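Local coordinates for Cyclo(L-tyrosyl-L-tyrosyl) synthase (Mycobacterium tuberculosis, PDB 2X9Q), which catalyses the ATP-independent formation of cyclo(L-tyrosyl-L-tyrosyl), an intermediate in mycocyclosin biosynthesis, from two molecules of tyrosyl-tRNA, at residues 125-128 / 132-135; 187-192 / 268-273; 262-267 / 274-279. One frame throughout, in Å; residues are numbered along the deposited sequence.

Interaction 1: 125-128 / 132-135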
loop_
_atom_site.group_PDB
_atom_site.type_symbol
_atom_site.label_atom_id
_atom_site.label_comp_id
_atom_site.label_asym_id
_atom_site.label_seq_id
_atom_site.Cartn_x
_atom_site.Cartn_y
_atom_site.Cartn_z
ATOM N N SER A 125 -12.152 -10.668 -4.508
ATOM C CA SER A 125 -12.872 -9.868 -3.560
ATOM C C SER A 125 -14.281 -9.615 -4.003
ATOM O O SER A 125 -15.179 -9.519 -3.161
ATOM C CB SER A 125 -12.212 -8.442 -3.363
ATOM O OG SER A 125 -10.820 -8.651 -3.184
ATOM N N TYR A 126 -14.466 -9.319 -5.267
ATOM C CA TYR A 126 -15.856 -9.098 -5.786
ATOM C C TYR A 126 -16.697 -10.401 -5.650
ATOM O O TYR A 126 -17.917 -10.383 -5.321
ATOM C CB TYR A 126 -15.772 -8.651 -7.288
ATOM C CG TYR A 126 -15.082 -7.364 -7.485
ATOM C CD1 TYR A 126 -14.898 -6.452 -6.401
ATOM C CD2 TYR A 126 -14.590 -7.002 -8.732
ATOM C CE1 TYR A 126 -14.185 -5.192 -6.587
ATOM C CE2 TYR A 126 -13.961 -5.796 -8.944
ATOM C CZ TYR A 126 -13.763 -4.889 -7.898
ATOM O OH TYR A 126 -13.104 -3.711 -8.177
ATOM N N GLU A 127 -16.089 -11.532 -5.933
ATOM C CA GLU A 127 -16.815 -12.808 -5.724
ATOM C C GLU A 127 -17.201 -12.961 -4.243
ATOM O O GLU A 127 -18.316 -13.387 -3.925
ATOM C CB GLU A 127 -15.879 -13.977 -6.001
ATOM C CG GLU A 127 -16.082 -14.586 -7.310
ATOM C CD GLU A 127 -15.465 -15.967 -7.454
ATOM O OE1 GLU A 127 -16.071 -17.009 -7.039
ATOM O OE2 GLU A 127 -14.435 -15.958 -8.105
ATOM N N ALA A 128 -16.247 -12.676 -3.337
ATOM C CA ALA A 128 -16.524 -12.855 -1.916
ATOM C C ALA A 128 -17.617 -11.870 -1.503
ATOM O O ALA A 128 -18.320 -12.123 -0.547
ATOM C CB ALA A 128 -15.205 -12.701 -1.045
ATOM N N SER A 132 -21.018 -13.295 -9.209
ATOM C CA SER A 132 -20.633 -14.611 -9.808
ATOM C C SER A 132 -19.166 -14.456 -10.206
ATOM O O SER A 132 -18.665 -13.304 -10.299
ATOM C CB SER A 132 -21.491 -14.860 -11.065
ATOM O OG SER A 132 -21.045 -14.026 -12.145
ATOM N N ALA A 133 -18.477 -15.570 -10.448
ATOM C CA ALA A 133 -17.066 -15.550 -10.883
ATOM C C ALA A 133 -16.876 -14.830 -12.212
ATOM O O ALA A 133 -15.937 -14.058 -12.408
ATOM C CB ALA A 133 -16.500 -17.031 -11.004
ATOM N N ILE A 134 -17.812 -15.044 -13.136
ATOM C CA ILE A 134 -17.731 -14.375 -14.388
ATOM C C ILE A 134 -17.876 -12.852 -14.164
ATOM O O ILE A 134 -17.121 -12.035 -14.738
ATOM C CB ILE A 134 -18.881 -14.918 -15.331
ATOM C CG1 ILE A 134 -18.518 -16.346 -15.773
ATOM C CG2 ILE A 134 -19.098 -13.978 -16.572
ATOM C CD1 ILE A 134 -17.295 -16.332 -16.596
ATOM N N GLU A 135 -18.893 -12.454 -13.423
ATOM C CA GLU A 135 -19.177 -11.039 -13.367
ATOM C C GLU A 135 -18.014 -10.376 -12.506
ATOM O O GLU A 135 -17.623 -9.251 -12.777
ATOM C CB GLU A 135 -20.564 -10.764 -12.765
ATOM C CG GLU A 135 -20.767 -9.245 -12.370
ATOM C CD GLU A 135 -20.949 -8.329 -13.589
ATOM O OE1 GLU A 135 -20.811 -8.781 -14.778
ATOM O OE2 GLU A 135 -21.312 -7.159 -13.327
#
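Glu127 reaches across the turn between two consecutive helices and lays its carboxylate against the methyl group of Ala133. Its side chain runs extended beyond CG, and although the bond from CA to CB is not aimed at the second helix, chi1 of -101°, off the usual staggered values, carries the extended chain over to the first turn there. CG comes alongside the backbone, 3.8 Å from Ala133 CA. Further out, Ala133 CB lies 3.7 Å from Glu127 OE2 and 4.0 Å from Glu127 OE1. With Glu127 CD also 3.8 Å from this methyl carbon, the methyl sits over the flat of the carboxylate. The pair is a van der Waals contact at the protein surface, with no hydrogen bond joining the two segments.

Helices 122-128 and 133-158 follow one another in the chain between the parallel, adjacent strands 112-117 and 165-169, so the contact closes the short turn between two consecutive helices of one beta-alpha-beta crossover in the Rossmann-like core related to class I tRNA synthetases. Ser132 occupies the N-cap of the longer helix. Its CB points away from Glu127, and chi1 of 74° folds the hydroxyl back over the first turn, where OG accepts a bond from Glu135 N at 3.0 Å that is fairly straight (161°). The carboxylate of Glu127 lies by this same first turn of helix 133-158. Tyr126 reaches the same helix deeper along it: its side chain packs on Ala136, Lys139 and Ala140, and its OH is hydrogen-bonded to Asn143. Lys139, which could take part in aminoacyl-tRNA binding by similarity with relatives, has its side chain about 8 Å from that of Ser132.

Interaction 2: 187-192 / 268-273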
loop_
_atom_site.group_PDB
_atom_site.type_symbol
_atom_site.label_atom_id
_atom_site.label_comp_id
_atom_site.label_asym_id
_atom_site.label_seq_id
_atom_site.Cartn_x
_atom_site.Cartn_y
_atom_site.Cartn_z
ATOM N N LEU A 187 4.168 -15.590 4.370
ATOM C CA LEU A 187 3.291 -16.796 4.331
ATOM C C LEU A 187 3.779 -17.896 5.296
ATOM O O LEU A 187 2.977 -18.575 5.936
ATOM C CB LEU A 187 3.104 -17.257 2.893
ATOM C CG LEU A 187 1.844 -16.781 2.121
ATOM C CD1 LEU A 187 1.515 -15.318 2.185
ATOM C CD2 LEU A 187 1.780 -17.321 0.636
ATOM N N THR A 188 5.082 -18.093 5.389
ATOM C CA THR A 188 5.617 -19.162 6.242
ATOM C C THR A 188 5.355 -18.812 7.707
ATOM O O THR A 188 4.913 -19.667 8.496
ATOM C CB THR A 188 7.126 -19.290 6.026
ATOM O OG1 THR A 188 7.328 -19.859 4.732
ATOM C CG2 THR A 188 7.784 -20.200 7.077
ATOM N N ARG A 189 5.632 -17.574 8.092
ATOM C CA ARG A 189 5.322 -17.151 9.467
ATOM C C ARG A 189 3.857 -17.257 9.845
ATOM O O ARG A 189 3.547 -17.658 10.972
ATOM C CB ARG A 189 5.720 -15.722 9.678
ATOM C CG ARG A 189 7.110 -15.443 9.750
ATOM C CD ARG A 189 7.151 -13.896 9.664
ATOM N NE ARG A 189 8.514 -13.428 9.545
ATOM C CZ ARG A 189 9.319 -13.127 10.564
ATOM N NH1 ARG A 189 8.916 -13.193 11.859
ATOM N NH2 ARG A 189 10.537 -12.735 10.268
ATOM N N LEU A 190 2.942 -16.860 8.964
ATOM C CA LEU A 190 1.542 -17.078 9.228
ATOM C C LEU A 190 1.203 -18.586 9.419
ATOM O O LEU A 190 0.262 -18.906 10.169
ATOM C CB LEU A 190 0.665 -16.555 8.119
ATOM C CG LEU A 190 0.677 -15.020 8.031
ATOM C CD1 LEU A 190 0.067 -14.652 6.674
ATOM C CD2 LEU A 190 -0.159 -14.504 9.166
ATOM N N LYS A 191 1.890 -19.466 8.674
ATOM C CA LYS A 191 1.516 -20.874 8.661
ATOM C C LYS A 191 2.027 -21.473 9.941
ATOM O O LYS A 191 1.318 -22.188 10.617
ATOM C CB LYS A 191 2.152 -21.608 7.461
ATOM C CG LYS A 191 1.939 -23.125 7.512
ATOM C CD LYS A 191 2.444 -23.769 6.246
ATOM C CE LYS A 191 3.308 -24.998 6.546
ATOM N NZ LYS A 191 3.614 -25.698 5.239
ATOM N N ASP A 192 3.240 -21.098 10.296
ATOM C CA ASP A 192 3.917 -21.612 11.448
ATOM C C ASP A 192 3.562 -21.016 12.794
ATOM O O ASP A 192 3.799 -21.675 13.834
ATOM C CB ASP A 192 5.441 -21.483 11.260
ATOM C CG ASP A 192 5.983 -22.406 10.089
ATOM O OD1 ASP A 192 5.199 -23.190 9.508
ATOM O OD2 ASP A 192 7.182 -22.293 9.761
ATOM N N SER A 268 9.758 -7.289 18.672
ATOM C CA SER A 268 10.356 -8.129 17.625
ATOM C C SER A 268 9.273 -9.045 17.052
ATOM O O SER A 268 8.179 -9.134 17.611
ATOM C CB SER A 268 11.520 -8.992 18.167
ATOM O OG SER A 268 11.081 -9.835 19.165
ATOM N N GLY A 269 9.560 -9.596 15.901
ATOM C CA GLY A 269 8.561 -10.386 15.152
ATOM C C GLY A 269 8.714 -10.026 13.656
ATOM O O GLY A 269 9.829 -9.749 13.168
ATOM N N LEU A 270 7.609 -9.996 12.943
ATOM C CA LEU A 270 7.611 -9.502 11.564
ATOM C C LEU A 270 7.679 -7.971 11.655
ATOM O O LEU A 270 6.725 -7.357 12.182
ATOM C CB LEU A 270 6.266 -9.907 10.921
ATOM C CG LEU A 270 6.171 -9.418 9.429
ATOM C CD1 LEU A 270 7.234 -10.016 8.551
ATOM C CD2 LEU A 270 4.773 -9.725 8.886
ATOM N N ARG A 271 8.741 -7.342 11.121
ATOM C CA ARG A 271 8.893 -5.911 11.170
ATOM C C ARG A 271 9.395 -5.377 9.833
ATOM O O ARG A 271 10.187 -6.021 9.159
ATOM C CB ARG A 271 9.890 -5.493 12.312
ATOM C CG ARG A 271 9.304 -5.789 13.792
ATOM C CD ARG A 271 8.025 -4.920 14.089
ATOM N NE ARG A 271 7.639 -5.130 15.488
ATOM C CZ ARG A 271 6.888 -6.171 15.945
ATOM N NH1 ARG A 271 6.528 -7.176 15.111
ATOM N NH2 ARG A 271 6.548 -6.215 17.269
ATOM N N ALA A 272 8.895 -4.226 9.445
ATOM C CA ALA A 272 9.413 -3.557 8.241
ATOM C C ALA A 272 10.883 -3.193 8.472
ATOM O O ALA A 272 11.384 -3.089 9.615
ATOM C CB ALA A 272 8.584 -2.290 7.916
ATOM N N SER A 273 11.592 -3.078 7.369
ATOM C CA SER A 273 13.006 -2.699 7.356
ATOM C C SER A 273 13.174 -1.387 8.069
ATOM O O SER A 273 12.284 -0.541 8.063
ATOM C CB SER A 273 13.458 -2.482 5.879
ATOM O OG SER A 273 14.737 -1.867 5.889
#
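Arg189, on the last turn of helix 177-192, extends toward Leu270 and Gly269 in the loop that joins helix 260-263 to strand 276-283, the final beta-alpha-beta crossover of this Rossmann-like enzyme. CB already points at the loop. From there CG lies anti to the carbonyl carbon, and the chain runs straight out to NE, so that the aliphatic part bridges from helix to loop. CD is the first atom to touch, 4.0 Å from Leu270 CD1. The next atom, NE, comes closer to the same methyl, with 3.8 Å between Arg189 NE and Leu270 CD1, while also forming a salt bridge to Asp185 OD2 one turn back on its own helix. That salt bridge holds the NE end of the guanidinium.

At chi4 of -90° the guanidinium stands across the line of the chain and offers a face to Leu270: CD1 lies over that face, and Leu270 CA sits above the same plane near its rim, 4.1 Å from Arg189 CZ. The tip, NH1, ends against the peptide between Gly269 and Leu270, 3.6 Å from both Gly269 C and Leu270 N; no hydrogen bond crosses here.

Leu270 is buried and also packs on Leu238 of helix 220-244 and on Leu263, with its side chain about 8 Å from that of Cys231, part of the substrate site by similarity. Arg271 turns away from Arg189 and binds the loop itself, bonding to Ala265 O and Arg266 O. Its NH1 donates to Leu270 O at 2.9 Å, approaching from well above the carbonyl plane, 59° out of it.

Interaction 3: 262-267 / 274-279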
loop_
_atom_site.group_PDB
_atom_site.type_symbol
_atom_site.label_atom_id
_atom_site.label_comp_id
_atom_site.label_asym_id
_atom_site.label_seq_id
_atom_site.Cartn_x
_atom_site.Cartn_y
_atom_site.Cartn_z
HETATM N N MSE A 262 1.498 -3.803 13.638
HETATM C CA MSE A 262 2.517 -4.840 13.822
HETATM C C MSE A 262 3.855 -4.479 13.111
HETATM O O MSE A 262 4.954 -4.550 13.717
HETATM C CB MSE A 262 2.033 -6.175 13.215
HETATM C CG MSE A 262 3.052 -7.260 13.352
HETATM SE SE MSE A 262 2.395 -8.937 12.621
HETATM C CE MSE A 262 1.006 -9.287 14.011
ATOM N N LEU A 263 3.773 -4.135 11.805
ATOM C CA LEU A 263 4.987 -4.010 10.966
ATOM C C LEU A 263 5.896 -2.863 11.421
ATOM O O LEU A 263 7.137 -2.947 11.266
ATOM C CB LEU A 263 4.596 -3.722 9.525
ATOM C CG LEU A 263 3.657 -4.720 8.824
ATOM C CD1 LEU A 263 3.768 -4.506 7.297
ATOM C CD2 LEU A 263 4.000 -6.122 9.245
ATOM N N TYR A 264 5.288 -1.804 11.962
ATOM C CA TYR A 264 6.069 -0.615 12.432
ATOM C C TYR A 264 6.191 -0.519 13.982
ATOM O O TYR A 264 6.408 0.577 14.523
ATOM C CB TYR A 264 5.489 0.746 11.828
ATOM C CG TYR A 264 5.390 0.624 10.312
ATOM C CD1 TYR A 264 6.544 0.707 9.500
ATOM C CD2 TYR A 264 4.152 0.369 9.665
ATOM C CE1 TYR A 264 6.472 0.480 8.114
ATOM C CE2 TYR A 264 4.099 0.174 8.298
ATOM C CZ TYR A 264 5.258 0.205 7.537
ATOM O OH TYR A 264 5.180 0.081 6.180
ATOM N N ALA A 265 6.067 -1.647 14.671
ATOM C CA ALA A 265 5.974 -1.621 16.119
ATOM C C ALA A 265 7.376 -1.766 16.703
ATOM O O ALA A 265 8.229 -2.480 16.105
ATOM C CB ALA A 265 5.125 -2.858 16.594
ATOM N N ARG A 266 7.521 -1.340 17.965
ATOM C CA ARG A 266 8.647 -1.788 18.821
ATOM C C ARG A 266 8.549 -3.280 19.051
ATOM O O ARG A 266 7.605 -3.929 18.578
ATOM C CB ARG A 266 8.540 -1.035 20.175
ATOM C CG ARG A 266 8.789 0.509 20.013
ATOM C CD ARG A 266 10.052 0.734 19.134
ATOM N NE ARG A 266 10.526 2.148 19.089
ATOM C CZ ARG A 266 11.388 2.640 18.199
ATOM N NH1 ARG A 266 12.001 1.821 17.304
ATOM N NH2 ARG A 266 11.685 3.952 18.213
ATOM N N GLY A 267 9.539 -3.858 19.716
ATOM C CA GLY A 267 9.524 -5.270 19.970
ATOM C C GLY A 267 10.160 -6.029 18.821
ATOM O O GLY A 267 11.069 -5.523 18.136
ATOM N N ARG A 274 14.308 -1.209 8.731
ATOM C CA ARG A 274 14.630 0.102 9.339
ATOM C C ARG A 274 14.619 1.242 8.321
ATOM O O ARG A 274 14.481 2.398 8.708
ATOM C CB ARG A 274 16.036 0.051 10.007
ATOM C CG ARG A 274 17.170 0.015 8.924
ATOM C CD ARG A 274 18.595 0.001 9.588
ATOM N NE ARG A 274 18.835 1.118 10.523
ATOM C CZ ARG A 274 18.951 2.405 10.236
ATOM N NH1 ARG A 274 18.839 2.900 8.949
ATOM N NH2 ARG A 274 19.185 3.251 11.292
ATOM N N ASN A 275 14.680 0.946 7.033
ATOM C CA ASN A 275 14.667 2.010 5.937
ATOM C C ASN A 275 13.303 2.186 5.253
ATOM O O ASN A 275 13.124 2.925 4.239
ATOM C CB ASN A 275 15.780 1.590 4.965
ATOM C CG ASN A 275 17.161 1.616 5.644
ATOM O OD1 ASN A 275 17.428 2.553 6.444
ATOM N ND2 ASN A 275 18.039 0.690 5.285
ATOM N N GLN A 276 12.310 1.490 5.832
ATOM C CA GLN A 276 10.932 1.574 5.298
ATOM C C GLN A 276 10.004 2.328 6.269
ATOM O O GLN A 276 9.995 2.071 7.468
ATOM C CB GLN A 276 10.355 0.131 5.138
ATOM C CG GLN A 276 8.837 0.157 4.694
ATOM C CD GLN A 276 8.713 0.602 3.268
ATOM O OE1 GLN A 276 9.396 0.065 2.407
ATOM N NE2 GLN A 276 7.846 1.566 3.004
ATOM N N GLY A 277 9.200 3.255 5.772
ATOM C CA GLY A 277 8.219 3.909 6.624
ATOM C C GLY A 277 6.833 3.946 6.000
ATOM O O GLY A 277 6.631 3.604 4.805
ATOM N N HIS A 278 5.878 4.384 6.791
ATOM C CA HIS A 278 4.482 4.536 6.293
ATOM C C HIS A 278 3.995 5.914 6.687
ATOM O O HIS A 278 4.343 6.390 7.777
ATOM C CB HIS A 278 3.601 3.443 6.998
ATOM C CG HIS A 278 2.125 3.527 6.741
ATOM N ND1 HIS A 278 1.591 3.790 5.486
ATOM C CD2 HIS A 278 1.065 3.272 7.560
ATOM C CE1 HIS A 278 0.267 3.702 5.557
ATOM N NE2 HIS A 278 -0.072 3.387 6.809
ATOM N N ALA A 279 3.196 6.558 5.822
ATOM C CA ALA A 279 2.495 7.747 6.151
ATOM C C ALA A 279 1.072 7.715 5.655
ATOM O O ALA A 279 0.790 7.244 4.560
ATOM C CB ALA A 279 3.199 9.042 5.562
#
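Tyr264 and His278 supply the aromatic part of the contact. The CB of His278 sits over one face of the phenol ring in a CH-pi interaction, 4.0 Å from the centroid of the Tyr264 ring and 29° off its normal. The closest approach is 3.6 Å, between His278 CB and Tyr264 CE2. The two rings are almost parallel, with planes 22° apart, but they are slid so far that they hardly overlap; it is the methylene, not the imidazole, that covers the phenol. With chi1 of -53°, Tyr264 CG is anti to the carbonyl carbon and the ring is directed at the strand. Leu263 CB lies against the opposite face near the rim.

Gln276 supplies van der Waals contacts at the outer end of the ring. Gln276 O meets its edge close to the ring plane, 3.9 Å from Tyr264 CE1, and Gln276 CG lies 3.9 Å from Tyr264 OH. The hydroxyl makes a weak hydrogen bond to Phe237 O.

Hydrogen bonds then fix the groups flanking the phenol. The bend of Gln276 at chi2 turns its amide to the strand backbone at the next residue, where NE2 donates to Gly277 O at 3.0 Å while OE1 accepts from Thr240 N; both ends of the amide are thereby used. His278 is held at both ring nitrogens, ND1 by Asn251 O and NE2 by Leu257 N, which is consistent with a proton on ND1. Its side chain lies about 5 Å from that of Tyr253, a substrate-binding residue by similarity.

The contact packs the C-terminal end of helix 260-263 on the start of strand 276-283, which runs between the parallel strand 249-253 and the antiparallel strand 64-68, with helix 220-244 packed on Leu263 and Gln276.

Overall arrangement
Interaction 1 comes first along the chain and lies apart at the surface, its centre 30 Å from that of interaction 2 and 34 Å from that of interaction 3, on the opposite side of the chain's centre from the latter. It belongs to the crossover between strands 112-117 and 165-169. Interactions 2 and 3 have centres 13 Å apart and interleave in sequence: loop 268-273 runs between the two segments of interaction 3. They touch directly, with Ala272 N probably hydrogen-bonded to Leu263 O. Together they tie the final crossover, from strand 249-253 to strand 276-283, to helix 177-192, and helix 220-244, which carries predicted substrate-binding residues, packs against both.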